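Local coordinates for protein potential RNA-dependent RNA polymerase (Human picobirnavirus, PDB 5I62) that probably copies and transcribes the viral double-stranded RNA genome as an RNA-directed RNA polymerase, joining ribonucleoside triphosphates into RNA with release of diphosphate, at residues D93-I99 against R314-M320; W204-V210 against I300-L306; F262-H268 against L382-K388. All coordinates share one frame; numbering follows the deposited sequence.

Contact 1. Residues D93-I99 against R314-M320; sequences DSYYDSI and RYGIHGM
The Tyr96 ring is clamped between two side chains of 314-320. On one face lies the Arg314 guanidinium, 4.0 Å away between centres and turned only 6° from the ring plane, an off-centre cation-pi stack; against the opposite face His318 CB stands 4.0 Å from the ring centroid. Here helix 89-97 lies against the loop that leads toward the glycine-rich segment which, by sequence, probably forms polymerase motif B. Water 1 and water 2 sit at the ring edge, the former 2.7 Å from Tyr96 OH. Arg314 runs out straight, CG anti to the backbone N (chi1 -177°), which carries the guanidinium along the ring to the carboxylate beyond. There NH1 makes a salt bridge to Asp93 OD1 at 2.7 Å, nearly straight at 166°, while water 3 joins NH2 to Asp97 OD2. Two groups thus hold the guanidinium by its edge as the tyrosine supports its face. The backbone closes the contact further along, Gly319 N donating to Tyr95 O over 2.8 Å. Tyr95 itself meets Met320 O with its ring edge (CE2 to O 3.2 Å), and its hydroxyl bonds Ser322. Beside the Gly319 N to Tyr95 O bond, the CG2 methyl of Ile99 packs 3.4 Å from Gly319 N.

Contact 2. Residues W204-V210 against I300-L306; sequences WMFPFAV and IKYAIPL
Leu306 comes across the Trp204 indole at about a right angle and lays CD1 over one face, 4.2 Å from the centroid of the six-membered ring and 17° off its normal. The rim of the same ring turns to the backbone, with CZ3 3.7 Å from Ile304 O, a carbonyl that accepts a hydrogen bond from His318 NE2. Phe206 uses its edge too: CZ points at Lys301 CA, 3.7 Å away. The amine of Lys301 leads off elsewhere, to Tyr218 and to a salt bridge with Asp330. Ile304 serves both the aromatic and the aliphatic contacts because its two branches part. CG2 touches both aromatics, 4.1 Å from Trp204 CE3 and 4.0 Å from Phe206 CZ. On the aliphatic side CG1 swings opposite the backbone nitrogen (chi1 -169°) and sends the CD1 methyl end-on to the Pro207 ring, 3.6 Å from CD. Beyond it Val210 CG1 meets Ile300 CG2 at 3.7 Å. No hydrogen bond joins 204-210 to 300-306, and every touching residue is buried. Pro207 occupies the N-cap position just before helix 208-228, and strands 199-205 and 306-309 both pair with strand 176-189, so the contact is a strand-to-helix turn packed on a neighbouring loop in the hydrophobic core of what is probably the fingers region of a right-hand polymerase.

Contact 3. Residues F262-H268 against L382-K388; sequences FSKFDQH and LDMNLEK
Phe262 to His268 belong to what is, by sequence, polymerase motif A, whose D-x4-D signature runs from Asp261 to Asp266, and they pack on 382-388, the loop after helix 370-378 that ends in a 3-10 segment at 386-388 and probably corresponds to motif D of the palm. The two segments run antiparallel where they meet. Ser263 N donates to Asp383 O at 3.0 Å with an N-H...O angle of 155°, arriving from above the carbonyl plane, 40° out of it. The reverse link goes through water 4, which donates a hydrogen bond to Ser263 O (2.7 Å) and accepts one from Asp383 N (2.9 Å). The Asp383 CB methylene lies over one face of the His268 imidazole, toward its rim, 3.8 Å from the centroid. That ring is held by its edges: ND1 bonds Lys264 O at 2.7 Å, close to the ring plane, and NE2 pairs with Lys101 NZ. On the buried side, Phe262 and Met384 lie side by side; Met384 SD is 4.7 Å from the phenyl centroid in an oblique Met-aromatic contact, and His335 meets the same phenylalanine edge-to-face. Further along 382-388, Asn385 OD1 accepts from Glu387 N in an Asx turn. Leu382 divides its methyls, CD1 against Phe262 and CD2 into the bend between Phe265 and His268, where CD2 approaches Phe265 CE1 to 4.0 Å and His268 O to 3.6 Å.

How the contacts relate
Contacts 1 and 2 lie about 13 Å apart between centres, and contact 2 is nested along the chain inside the loop closed by contact 1. They join directly: Arg314 N reaches Leu306 O and His318 N reaches Tyr302 O, both probable hydrogen bonds. Contact 3 crosses both in chain order; its centre is about 16 Å from that of contact 1, which it touches through a probable bond from Met320 N to Asp266 O, and about 23 Å from contact 2, which it does not touch. Segment 314-320 therefore links the mixed sheet of contact 2 to the motif A loop of contact 3, probably tying fingers to palm elements in one polymerase core.

Contact 1. Residues D93-I99 against R314-M320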
loop_
_atom_site.group_PDB
_atom_site.type_symbol
_atom_site.label_atom_id
_atom_site.label_comp_id
_atom_site.label_asym_id
_atom_site.label_seq_id
_atom_site.Cartn_x
_atom_site.Cartn_y
_atom_site.Cartn_z
ATOM N N ASP A 93 -18.634 -2.249 -7.099
ATOM C CA ASP A 93 -19.650 -2.984 -6.352
ATOM C C ASP A 93 -19.049 -3.662 -5.126
ATOM O O ASP A 93 -19.651 -3.673 -4.049
ATOM C CB ASP A 93 -20.310 -4.045 -7.238
ATOM C CG ASP A 93 -21.185 -3.454 -8.344
ATOM O OD1 ASP A 93 -21.543 -2.257 -8.270
ATOM O OD2 ASP A 93 -21.523 -4.215 -9.289
ATOM N N SER A 94 -17.861 -4.252 -5.292
ATOM C CA SER A 94 -17.215 -5.013 -4.220
ATOM C C SER A 94 -17.088 -4.205 -2.932
ATOM O O SER A 94 -17.294 -4.729 -1.834
ATOM C CB SER A 94 -15.839 -5.491 -4.686
ATOM O OG SER A 94 -15.249 -6.371 -3.737
ATOM N N TYR A 95 -16.772 -2.911 -3.048
ATOM C CA TYR A 95 -16.636 -2.088 -1.849
ATOM C C TYR A 95 -17.951 -1.938 -1.101
ATOM O O TYR A 95 -17.952 -1.753 0.124
ATOM C CB TYR A 95 -16.082 -0.709 -2.207
ATOM C CG TYR A 95 -14.606 -0.737 -2.471
ATOM C CD1 TYR A 95 -14.107 -1.120 -3.704
ATOM C CD2 TYR A 95 -13.708 -0.452 -1.457
ATOM C CE1 TYR A 95 -12.752 -1.173 -3.939
ATOM C CE2 TYR A 95 -12.347 -0.506 -1.675
ATOM C CZ TYR A 95 -11.877 -0.869 -2.916
ATOM O OH TYR A 95 -10.523 -0.917 -3.125
ATOM N N TYR A 96 -19.072 -1.948 -1.819
ATOM C CA TYR A 96 -20.381 -1.759 -1.212
ATOM C C TYR A 96 -20.985 -3.081 -0.758
ATOM O O TYR A 96 -21.676 -3.131 0.257
ATOM C CB TYR A 96 -21.326 -1.075 -2.208
ATOM C CG TYR A 96 -20.960 0.372 -2.452
ATOM C CD1 TYR A 96 -20.033 0.715 -3.421
ATOM C CD2 TYR A 96 -21.526 1.387 -1.688
ATOM C CE1 TYR A 96 -19.673 2.045 -3.637
ATOM C CE2 TYR A 96 -21.183 2.719 -1.894
ATOM C CZ TYR A 96 -20.256 3.039 -2.864
ATOM O OH TYR A 96 -19.911 4.360 -3.062
ATOM N N ASP A 97 -20.732 -4.146 -1.504
ATOM C CA ASP A 97 -21.387 -5.419 -1.245
ATOM C C ASP A 97 -20.599 -6.312 -0.292
ATOM O O ASP A 97 -21.189 -7.161 0.375
ATOM C CB ASP A 97 -21.633 -6.134 -2.574
ATOM C CG ASP A 97 -22.612 -5.376 -3.467
ATOM O OD1 ASP A 97 -23.441 -4.599 -2.934
ATOM O OD2 ASP A 97 -22.532 -5.522 -4.706
ATOM N N SER A 98 -19.284 -6.132 -0.187
ATOM C CA SER A 98 -18.486 -7.060 0.606
ATOM C C SER A 98 -18.573 -6.812 2.108
ATOM O O SER A 98 -18.051 -7.620 2.875
ATOM C CB SER A 98 -17.016 -7.015 0.180
ATOM O OG SER A 98 -16.869 -7.338 -1.198
ATOM N N ILE A 99 -19.170 -5.706 2.556
ATOM C CA ILE A 99 -19.202 -5.419 3.986
ATOM C C ILE A 99 -20.404 -6.018 4.686
ATOM O O ILE A 99 -20.573 -5.804 5.891
ATOM C CB ILE A 99 -19.170 -3.911 4.276
ATOM C CG1 ILE A 99 -20.379 -3.235 3.610
ATOM C CG2 ILE A 99 -17.834 -3.331 3.815
ATOM C CD1 ILE A 99 -20.568 -1.814 3.993
ATOM N N ARG A 314 -22.154 7.627 -6.524
ATOM C CA ARG A 314 -22.755 6.530 -5.785
ATOM C C ARG A 314 -22.677 6.841 -4.298
ATOM O O ARG A 314 -21.690 7.417 -3.845
ATOM C CB ARG A 314 -22.030 5.231 -6.122
ATOM C CG ARG A 314 -22.615 4.010 -5.469
ATOM C CD ARG A 314 -22.026 2.775 -6.096
ATOM N NE ARG A 314 -22.616 1.592 -5.489
ATOM C CZ ARG A 314 -22.427 0.364 -5.946
ATOM N NH1 ARG A 314 -21.668 0.167 -7.021
ATOM N NH2 ARG A 314 -22.987 -0.657 -5.321
ATOM N N TYR A 315 -23.716 6.459 -3.540
ATOM C CA TYR A 315 -23.833 6.749 -2.110
ATOM C C TYR A 315 -23.968 5.457 -1.306
ATOM O O TYR A 315 -24.198 4.383 -1.861
ATOM C CB TYR A 315 -25.035 7.662 -1.821
ATOM C CG TYR A 315 -25.007 8.969 -2.598
ATOM C CD1 TYR A 315 -25.455 9.033 -3.914
ATOM C CD2 TYR A 315 -24.511 10.129 -2.015
ATOM C CE1 TYR A 315 -25.422 10.248 -4.632
ATOM C CE2 TYR A 315 -24.459 11.331 -2.723
ATOM C CZ TYR A 315 -24.921 11.387 -4.022
ATOM O OH TYR A 315 -24.854 12.591 -4.710
ATOM N N GLY A 316 -23.826 5.576 0.013
ATOM C CA GLY A 316 -24.016 4.466 0.926
ATOM C C GLY A 316 -22.716 4.054 1.616
ATOM O O GLY A 316 -21.611 4.420 1.209
ATOM N N ILE A 317 -22.857 3.269 2.694
ATOM C CA ILE A 317 -21.660 2.820 3.403
ATOM C C ILE A 317 -20.928 1.765 2.576
ATOM O O ILE A 317 -21.511 1.093 1.715
ATOM C CB ILE A 317 -21.986 2.298 4.816
ATOM C CG1 ILE A 317 -22.902 1.071 4.758
ATOM C CG2 ILE A 317 -22.580 3.411 5.674
ATOM C CD1 ILE A 317 -23.000 0.329 6.110
ATOM N N HIS A 318 -19.631 1.633 2.822
ATOM C CA HIS A 318 -18.801 0.736 2.031
ATOM C C HIS A 318 -17.578 0.356 2.861
ATOM O O HIS A 318 -17.430 0.777 4.012
ATOM C CB HIS A 318 -18.421 1.392 0.690
ATOM C CG HIS A 318 -17.865 2.781 0.837
ATOM N ND1 HIS A 318 -16.611 3.037 1.349
ATOM C CD2 HIS A 318 -18.397 3.990 0.535
ATOM C CE1 HIS A 318 -16.390 4.340 1.351
ATOM N NE2 HIS A 318 -17.460 4.944 0.864
ATOM N N GLY A 319 -16.711 -0.467 2.277
ATOM C CA GLY A 319 -15.485 -0.845 2.940
ATOM C C GLY A 319 -14.505 0.320 2.972
ATOM O O GLY A 319 -14.827 1.463 2.650
ATOM N N MET A 320 -13.271 0.006 3.364
ATOM C CA MET A 320 -12.233 1.022 3.437
ATOM C C MET A 320 -12.057 1.708 2.092
ATOM O O MET A 320 -11.720 1.065 1.097
ATOM C CB MET A 320 -10.913 0.411 3.878
ATOM C CG MET A 320 -9.755 1.368 3.749
ATOM S SD MET A 320 -9.917 2.752 4.898
ATOM C CE MET A 320 -9.432 1.914 6.432
HETATM O O HOH W 1 -20.671 5.948 -1.003
HETATM O O HOH W 2 -23.484 -0.588 1.169
HETATM O O HOH W 3 -23.533 -3.414 -5.838
#

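Contact 2. Residues W204-V210 against I300-L306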
loop_
_atom_site.group_PDB
_atom_site.type_symbol
_atom_site.label_atom_id
_atom_site.label_comp_id
_atom_site.label_asym_id
_atom_site.label_seq_id
_atom_site.Cartn_x
_atom_site.Cartn_y
_atom_site.Cartn_z
ATOM N N TRP A 204 -9.594 5.251 -4.141
ATOM C CA TRP A 204 -10.525 6.276 -3.687
ATOM C C TRP A 204 -9.729 7.563 -3.473
ATOM O O TRP A 204 -9.031 7.713 -2.471
ATOM C CB TRP A 204 -11.240 5.842 -2.411
ATOM C CG TRP A 204 -12.192 4.690 -2.590
ATOM C CD1 TRP A 204 -11.885 3.411 -2.971
ATOM C CD2 TRP A 204 -13.612 4.727 -2.419
ATOM N NE1 TRP A 204 -13.031 2.648 -3.030
ATOM C CE2 TRP A 204 -14.105 3.437 -2.712
ATOM C CE3 TRP A 204 -14.518 5.731 -2.057
ATOM C CZ2 TRP A 204 -15.459 3.122 -2.642
ATOM C CZ3 TRP A 204 -15.859 5.417 -1.981
ATOM C CH2 TRP A 204 -16.322 4.124 -2.284
ATOM N N MET A 205 -9.815 8.492 -4.424
ATOM C CA MET A 205 -9.061 9.747 -4.347
ATOM C C MET A 205 -9.893 10.727 -3.521
ATOM O O MET A 205 -10.922 11.221 -3.979
ATOM C CB MET A 205 -8.766 10.284 -5.746
ATOM C CG MET A 205 -7.804 9.416 -6.547
ATOM S SD MET A 205 -7.710 9.982 -8.270
ATOM C CE MET A 205 -6.498 8.858 -8.897
ATOM N N PHE A 206 -9.458 10.982 -2.283
ATOM C CA PHE A 206 -10.262 11.686 -1.292
ATOM C C PHE A 206 -10.161 13.196 -1.462
ATOM O O PHE A 206 -9.140 13.699 -1.915
ATOM C CB PHE A 206 -9.806 11.326 0.121
ATOM C CG PHE A 206 -10.521 10.152 0.717
ATOM C CD1 PHE A 206 -10.605 8.957 0.031
ATOM C CD2 PHE A 206 -11.109 10.241 1.962
ATOM C CE1 PHE A 206 -11.249 7.857 0.574
ATOM C CE2 PHE A 206 -11.759 9.143 2.523
ATOM C CZ PHE A 206 -11.831 7.950 1.816
ATOM N N PRO A 207 -11.206 13.928 -1.064
ATOM C CA PRO A 207 -11.103 15.389 -0.979
ATOM C C PRO A 207 -9.989 15.797 -0.032
ATOM O O PRO A 207 -9.816 15.212 1.039
ATOM C CB PRO A 207 -12.475 15.820 -0.433
ATOM C CG PRO A 207 -13.394 14.678 -0.733
ATOM C CD PRO A 207 -12.521 13.442 -0.603
ATOM N N PHE A 208 -9.244 16.819 -0.448
ATOM C CA PHE A 208 -8.193 17.415 0.370
ATOM C C PHE A 208 -8.690 17.706 1.790
ATOM O O PHE A 208 -8.016 17.377 2.771
ATOM C CB PHE A 208 -7.712 18.702 -0.335
ATOM C CG PHE A 208 -6.403 19.274 0.179
ATOM C CD1 PHE A 208 -5.532 18.533 0.957
ATOM C CD2 PHE A 208 -6.045 20.596 -0.145
ATOM C CE1 PHE A 208 -4.336 19.079 1.407
ATOM C CE2 PHE A 208 -4.860 21.143 0.313
ATOM C CZ PHE A 208 -4.001 20.387 1.095
ATOM N N ALA A 209 -9.877 18.318 1.915
ATOM C CA ALA A 209 -10.397 18.677 3.236
ATOM C C ALA A 209 -10.571 17.446 4.130
ATOM O O ALA A 209 -10.257 17.488 5.329
ATOM C CB ALA A 209 -11.724 19.433 3.108
ATOM N N VAL A 210 -11.078 16.345 3.574
ATOM C CA VAL A 210 -11.222 15.125 4.371
ATOM C C VAL A 210 -9.852 14.601 4.784
ATOM O O VAL A 210 -9.634 14.257 5.951
ATOM C CB VAL A 210 -12.027 14.047 3.614
ATOM C CG1 VAL A 210 -12.105 12.731 4.457
ATOM C CG2 VAL A 210 -13.428 14.537 3.284
ATOM N N ILE A 300 -15.974 8.863 7.863
ATOM C CA ILE A 300 -16.149 9.321 6.476
ATOM C C ILE A 300 -15.517 8.354 5.487
ATOM O O ILE A 300 -16.063 8.107 4.405
ATOM C CB ILE A 300 -15.583 10.749 6.309
ATOM C CG1 ILE A 300 -16.448 11.746 7.077
ATOM C CG2 ILE A 300 -15.450 11.138 4.833
ATOM C CD1 ILE A 300 -15.783 13.092 7.227
ATOM N N LYS A 301 -14.355 7.792 5.830
ATOM C CA LYS A 301 -13.676 6.915 4.883
ATOM C C LYS A 301 -14.489 5.657 4.586
ATOM O O LYS A 301 -14.226 4.993 3.575
ATOM C CB LYS A 301 -12.286 6.552 5.405
ATOM C CG LYS A 301 -12.332 5.653 6.675
ATOM C CD LYS A 301 -10.939 5.304 7.212
ATOM C CE LYS A 301 -10.381 6.399 8.124
ATOM N NZ LYS A 301 -11.028 6.404 9.476
ATOM N N TYR A 302 -15.468 5.322 5.437
ATOM C CA TYR A 302 -16.332 4.160 5.253
ATOM C C TYR A 302 -17.700 4.510 4.678
ATOM O O TYR A 302 -18.533 3.614 4.496
ATOM C CB TYR A 302 -16.510 3.427 6.589
ATOM C CG TYR A 302 -15.179 3.050 7.212
ATOM C CD1 TYR A 302 -14.363 2.113 6.601
ATOM C CD2 TYR A 302 -14.728 3.657 8.389
ATOM C CE1 TYR A 302 -13.123 1.770 7.144
ATOM C CE2 TYR A 302 -13.485 3.311 8.943
ATOM C CZ TYR A 302 -12.695 2.366 8.301
ATOM O OH TYR A 302 -11.466 1.984 8.808
ATOM N N ALA A 303 -17.962 5.789 4.402
ATOM C CA ALA A 303 -19.277 6.205 3.925
ATOM C C ALA A 303 -19.244 7.285 2.846
ATOM O O ALA A 303 -20.310 7.662 2.356
ATOM C CB ALA A 303 -20.136 6.701 5.100
ATOM N N ILE A 304 -18.074 7.794 2.470
ATOM C CA ILE A 304 -18.012 8.955 1.562
ATOM C C ILE A 304 -18.588 8.578 0.203
ATOM O O ILE A 304 -18.376 7.440 -0.263
ATOM C CB ILE A 304 -16.561 9.465 1.436
ATOM C CG1 ILE A 304 -16.499 10.834 0.722
ATOM C CG2 ILE A 304 -15.665 8.425 0.744
ATOM C CD1 ILE A 304 -15.128 11.476 0.792
ATOM N N PRO A 305 -19.372 9.448 -0.453
ATOM C CA PRO A 305 -19.860 9.123 -1.796
ATOM C C PRO A 305 -18.694 8.948 -2.758
ATOM O O PRO A 305 -17.576 9.393 -2.498
ATOM C CB PRO A 305 -20.726 10.340 -2.173
ATOM C CG PRO A 305 -21.129 10.942 -0.826
ATOM C CD PRO A 305 -19.918 10.736 0.037
ATOM N N LEU A 306 -18.967 8.286 -3.881
ATOM C CA LEU A 306 -17.971 8.028 -4.918
ATOM C C LEU A 306 -18.412 8.619 -6.248
ATOM O O LEU A 306 -19.428 8.195 -6.805
ATOM C CB LEU A 306 -17.745 6.529 -5.094
ATOM C CG LEU A 306 -16.750 6.139 -6.181
ATOM C CD1 LEU A 306 -15.314 6.623 -5.858
ATOM C CD2 LEU A 306 -16.783 4.624 -6.376
#

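Contact 3. Residues F262-H268 against L382-K388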
loop_
_atom_site.group_PDB
_atom_site.type_symbol
_atom_site.label_atom_id
_atom_site.label_comp_id
_atom_site.label_asym_id
_atom_site.label_seq_id
_atom_site.Cartn_x
_atom_site.Cartn_y
_atom_site.Cartn_z
ATOM N N PHE A 262 -5.189 -11.866 2.515
ATOM C CA PHE A 262 -6.597 -11.489 2.409
ATOM C C PHE A 262 -6.978 -11.245 0.948
ATOM O O PHE A 262 -6.189 -10.715 0.159
ATOM C CB PHE A 262 -6.899 -10.240 3.217
ATOM C CG PHE A 262 -6.865 -10.453 4.682
ATOM C CD1 PHE A 262 -7.932 -11.041 5.348
ATOM C CD2 PHE A 262 -5.773 -10.036 5.405
ATOM C CE1 PHE A 262 -7.903 -11.207 6.723
ATOM C CE2 PHE A 262 -5.726 -10.190 6.758
ATOM C CZ PHE A 262 -6.791 -10.782 7.435
ATOM N N SER A 263 -8.168 -11.707 0.574
ATOM C CA SER A 263 -8.770 -11.325 -0.696
ATOM C C SER A 263 -9.606 -10.078 -0.452
ATOM O O SER A 263 -10.559 -10.117 0.334
ATOM C CB SER A 263 -9.634 -12.442 -1.281
ATOM O OG SER A 263 -8.836 -13.571 -1.604
ATOM N N LYS A 264 -9.244 -8.975 -1.112
ATOM C CA LYS A 264 -10.069 -7.770 -1.098
ATOM C C LYS A 264 -10.298 -7.273 0.333
ATOM O O LYS A 264 -11.429 -7.084 0.778
ATOM C CB LYS A 264 -11.395 -8.040 -1.813
ATOM C CG LYS A 264 -11.232 -8.286 -3.315
ATOM C CD LYS A 264 -12.589 -8.595 -3.935
ATOM C CE LYS A 264 -12.630 -8.286 -5.413
ATOM N NZ LYS A 264 -11.487 -8.884 -6.134
ATOM N N PHE A 265 -9.199 -7.114 1.072
ATOM C CA PHE A 265 -9.279 -6.738 2.477
ATOM C C PHE A 265 -10.011 -5.416 2.652
ATOM O O PHE A 265 -10.924 -5.311 3.475
ATOM C CB PHE A 265 -7.874 -6.650 3.068
ATOM C CG PHE A 265 -7.842 -6.482 4.565
ATOM C CD1 PHE A 265 -8.628 -7.260 5.392
ATOM C CD2 PHE A 265 -7.014 -5.538 5.145
ATOM C CE1 PHE A 265 -8.580 -7.102 6.780
ATOM C CE2 PHE A 265 -6.956 -5.389 6.522
ATOM C CZ PHE A 265 -7.744 -6.166 7.338
ATOM N N ASP A 266 -9.603 -4.388 1.894
ATOM C CA ASP A 266 -10.245 -3.081 1.988
ATOM C C ASP A 266 -11.753 -3.208 1.826
ATOM O O ASP A 266 -12.531 -2.621 2.591
ATOM C CB ASP A 266 -9.695 -2.132 0.909
ATOM C CG ASP A 266 -8.213 -1.810 1.087
ATOM O OD1 ASP A 266 -7.589 -2.280 2.056
ATOM O OD2 ASP A 266 -7.669 -1.071 0.237
ATOM N N GLN A 267 -12.171 -3.960 0.807
ATOM C CA GLN A 267 -13.585 -4.087 0.477
ATOM C C GLN A 267 -14.371 -4.740 1.609
ATOM O O GLN A 267 -15.555 -4.442 1.797
ATOM C CB GLN A 267 -13.750 -4.884 -0.814
ATOM C CG GLN A 267 -13.184 -4.239 -2.098
ATOM C CD GLN A 267 -11.702 -4.506 -2.325
ATOM O OE1 GLN A 267 -10.931 -4.686 -1.380
ATOM N NE2 GLN A 267 -11.303 -4.548 -3.594
ATOM N N HIS A 268 -13.739 -5.635 2.360
ATOM C CA HIS A 268 -14.414 -6.367 3.423
ATOM C C HIS A 268 -14.274 -5.696 4.779
ATOM O O HIS A 268 -14.715 -6.267 5.788
ATOM C CB HIS A 268 -13.863 -7.797 3.521
ATOM C CG HIS A 268 -14.267 -8.692 2.391
ATOM N ND1 HIS A 268 -13.609 -8.706 1.183
ATOM C CD2 HIS A 268 -15.244 -9.625 2.296
ATOM C CE1 HIS A 268 -14.178 -9.589 0.383
ATOM N NE2 HIS A 268 -15.172 -10.161 1.034
ATOM N N LEU A 382 -14.361 -11.508 6.815
ATOM C CA LEU A 382 -13.198 -11.321 5.963
ATOM C C LEU A 382 -13.010 -12.531 5.057
ATOM O O LEU A 382 -13.362 -13.656 5.410
ATOM C CB LEU A 382 -11.946 -11.070 6.804
ATOM C CG LEU A 382 -12.167 -9.907 7.770
ATOM C CD1 LEU A 382 -11.048 -9.849 8.809
ATOM C CD2 LEU A 382 -12.272 -8.573 6.955
ATOM N N ASP A 383 -12.451 -12.287 3.883
ATOM C CA ASP A 383 -12.303 -13.305 2.856
ATOM C C ASP A 383 -10.841 -13.699 2.741
ATOM O O ASP A 383 -9.967 -12.833 2.662
ATOM C CB ASP A 383 -12.829 -12.799 1.513
ATOM C CG ASP A 383 -13.087 -13.921 0.525
ATOM O OD1 ASP A 383 -13.501 -15.020 0.956
ATOM O OD2 ASP A 383 -12.888 -13.694 -0.687
ATOM N N MET A 384 -10.587 -15.006 2.755
ATOM C CA MET A 384 -9.257 -15.583 2.647
ATOM C C MET A 384 -9.387 -16.903 1.890
ATOM O O MET A 384 -10.342 -17.650 2.087
ATOM C CB MET A 384 -8.612 -15.832 4.021
ATOM C CG MET A 384 -8.634 -14.650 4.999
ATOM S SD MET A 384 -8.019 -15.080 6.648
ATOM C CE MET A 384 -6.251 -15.176 6.387
ATOM N N ASN A 385 -8.431 -17.165 1.022
ATOM C CA ASN A 385 -8.342 -18.392 0.228
ATOM C C ASN A 385 -7.225 -19.201 0.883
ATOM O O ASN A 385 -6.063 -18.784 0.897
ATOM C CB ASN A 385 -8.096 -18.000 -1.239
ATOM C CG ASN A 385 -7.704 -19.131 -2.156
ATOM O OD1 ASN A 385 -7.693 -20.300 -1.797
ATOM N ND2 ASN A 385 -7.338 -18.754 -3.384
ATOM N N LEU A 386 -7.598 -20.310 1.516
ATOM C CA LEU A 386 -6.618 -21.119 2.233
ATOM C C LEU A 386 -5.397 -21.413 1.365
ATOM O O LEU A 386 -4.269 -21.508 1.867
ATOM C CB LEU A 386 -7.271 -22.414 2.702
ATOM C CG LEU A 386 -6.360 -23.313 3.543
ATOM C CD1 LEU A 386 -5.683 -22.523 4.659
ATOM C CD2 LEU A 386 -7.127 -24.488 4.109
ATOM N N GLU A 387 -5.606 -21.513 0.049
ATOM C CA GLU A 387 -4.541 -21.892 -0.869
ATOM C C GLU A 387 -3.449 -20.843 -0.929
ATOM O O GLU A 387 -2.311 -21.139 -1.306
ATOM C CB GLU A 387 -5.120 -22.114 -2.263
ATOM C CG GLU A 387 -4.423 -23.197 -3.045
ATOM C CD GLU A 387 -4.866 -24.592 -2.638
ATOM O OE1 GLU A 387 -5.429 -24.762 -1.532
ATOM O OE2 GLU A 387 -4.649 -25.531 -3.433
ATOM N N LYS A 388 -3.769 -19.614 -0.582
ATOM C CA LYS A 388 -2.780 -18.566 -0.694
ATOM C C LYS A 388 -2.085 -18.270 0.622
ATOM O O LYS A 388 -1.179 -17.434 0.645
ATOM C CB LYS A 388 -3.441 -17.312 -1.241
ATOM C CG LYS A 388 -4.149 -16.526 -0.206
ATOM C CD LYS A 388 -5.075 -15.644 -0.871
ATOM C CE LYS A 388 -6.219 -15.965 -0.211
ATOM N NZ LYS A 388 -7.350 -14.955 -0.510
HETATM O O HOH W 4 -10.819 -10.052 3.036
HETATM O O HOH W 5 -11.132 -15.842 -1.799
#